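PDB 6CXT: butyryl-CoA dehydrogenase from Marinomonas mediterranea, which belongs to the acyl-CoA dehydrogenase family of flavoproteins and holds flavin-adenine dinucleotide. Local coordinates for residues B[244-247]-B[248-251]. Sequence-based numbering, arbitrary orientation.
Sequences CCLF and AIFV
Phe250 turns the edge of its ring toward one face of the Phe247 ring, an offset edge-to-face pair with centroids 5.3 Å apart and planes at 76°. Phe250 CE2 sits above that face, displaced toward the rim, and the closest approach is Phe250 CD2 to Phe247 CD2 at 3.5 Å. On the Phe250 side, Phe247 CD2 lies at the edge of the ring and in its plane, while Ile249 CB is over one face, toward its rim. Leu246 comes at the Phe250 ring obliquely: with CG anti to the backbone N (chi1 179°), the side chain brings CD2 to 3.7 Å from Phe250 CE2. The Phe250 edge thus meets the Phe247 face, and Leu246 CD2 touches CE2 and CZ of Phe250 as a separate apolar contact.

The backbone makes a tight turn between two helices. Cys245 to Ala248 form a type I turn, in which Ala248 N donates to Cys245 O at 3.3 Å. Two more bonds span three residues: Ile249 N to Leu246 O at 3.1 Å and Phe250 N to Phe247 O at 3.0 Å. Phe247 O also receives a weak bond from Val251 N at 3.5 Å, with the i+4 spacing of an alpha helix. Ile249 packs its CG1 and CD1 against Leu246 O, on the flank of the turn.

The side chain of Leu246 is about 5 Å from the bound FK4 and touches Phe85 and Ala88 of helix 81-101. The turn is buried and joins helix 231-245 to helix 248-267 in the C-terminal domain. Helix 313-338 packs along the phenylalanines, its Phe327 ring meeting that of Phe250, and helix 64-77 offers Ile71 to Ala248 and Ile249.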
loop_
_atom_site.group_PDB
_atom_site.type_symbol
_atom_site.label_atom_id
_atom_site.label_comp_id
_atom_site.label_asym_id
_atom_site.label_seq_id
_atom_site.Cartn_x
_atom_site.Cartn_y
_atom_site.Cartn_z
ATOM N N CYS B 244 -14.283 -20.943 -1.261
ATOM C CA CYS B 244 -13.337 -21.714 -0.459
ATOM C C CYS B 244 -12.393 -22.555 -1.326
ATOM O O CYS B 244 -11.131 -22.437 -1.211
ATOM C CB CYS B 244 -14.076 -22.647 0.515
ATOM S SG CYS B 244 -12.993 -23.552 1.666
ATOM N N CYS B 245 -12.957 -23.404 -2.184
ATOM C CA CYS B 245 -12.177 -24.439 -2.825
ATOM C C CYS B 245 -11.603 -24.016 -4.167
ATOM O O CYS B 245 -10.528 -24.442 -4.511
ATOM C CB CYS B 245 -13.034 -25.706 -3.031
ATOM S SG CYS B 245 -13.685 -26.352 -1.442
ATOM N N LEU B 246 -12.343 -23.231 -4.953
ATOM C CA LEU B 246 -11.878 -22.882 -6.296
ATOM C C LEU B 246 -10.555 -22.087 -6.171
ATOM O O LEU B 246 -9.622 -22.275 -6.951
ATOM C CB LEU B 246 -12.949 -22.109 -7.072
ATOM C CG LEU B 246 -12.616 -21.635 -8.507
ATOM C CD1 LEU B 246 -13.892 -21.517 -9.353
ATOM C CD2 LEU B 246 -11.880 -20.259 -8.506
ATOM N N PHE B 247 -10.451 -21.273 -5.129
ATOM C CA PHE B 247 -9.305 -20.313 -4.982
ATOM C C PHE B 247 -8.019 -21.016 -4.557
ATOM O O PHE B 247 -6.922 -20.426 -4.639
ATOM C CB PHE B 247 -9.724 -19.140 -4.051
ATOM C CG PHE B 247 -10.628 -18.154 -4.776
ATOM C CD1 PHE B 247 -12.001 -18.503 -5.065
ATOM C CD2 PHE B 247 -10.138 -16.957 -5.269
ATOM C CE1 PHE B 247 -12.771 -17.697 -5.845
ATOM C CE2 PHE B 247 -10.945 -16.098 -6.033
ATOM C CZ PHE B 247 -12.253 -16.484 -6.336
ATOM N N ALA B 248 -8.134 -22.274 -4.140
ATOM C CA ALA B 248 -6.939 -23.126 -3.938
ATOM C C ALA B 248 -6.064 -23.162 -5.205
ATOM O O ALA B 248 -4.833 -23.246 -5.102
ATOM C CB ALA B 248 -7.348 -24.530 -3.547
ATOM N N ILE B 249 -6.693 -23.072 -6.390
ATOM C CA ILE B 249 -5.947 -23.017 -7.670
ATOM C C ILE B 249 -4.832 -21.941 -7.595
ATOM O O ILE B 249 -3.650 -22.177 -7.985
ATOM C CB ILE B 249 -6.859 -22.707 -8.877
ATOM C CG1 ILE B 249 -7.899 -23.847 -9.086
ATOM C CG2 ILE B 249 -6.027 -22.514 -10.141
ATOM C CD1 ILE B 249 -9.041 -23.391 -9.999
ATOM N N PHE B 250 -5.213 -20.769 -7.122
ATOM C CA PHE B 250 -4.339 -19.592 -7.269
ATOM C C PHE B 250 -3.246 -19.597 -6.210
ATOM O O PHE B 250 -2.217 -18.975 -6.408
ATOM C CB PHE B 250 -5.183 -18.338 -7.126
ATOM C CG PHE B 250 -6.394 -18.367 -8.038
ATOM C CD1 PHE B 250 -6.238 -18.660 -9.421
ATOM C CD2 PHE B 250 -7.689 -18.112 -7.525
ATOM C CE1 PHE B 250 -7.356 -18.766 -10.285
ATOM C CE2 PHE B 250 -8.803 -18.154 -8.391
ATOM C CZ PHE B 250 -8.655 -18.510 -9.739
ATOM N N VAL B 251 -3.479 -20.264 -5.091
ATOM C CA VAL B 251 -2.406 -20.475 -4.117
ATOM C C VAL B 251 -1.307 -21.331 -4.786
ATOM O O VAL B 251 -0.114 -20.997 -4.716
ATOM C CB VAL B 251 -2.920 -21.188 -2.839
ATOM C CG1 VAL B 251 -1.755 -21.637 -1.945
ATOM C CG2 VAL B 251 -3.870 -20.264 -2.046
#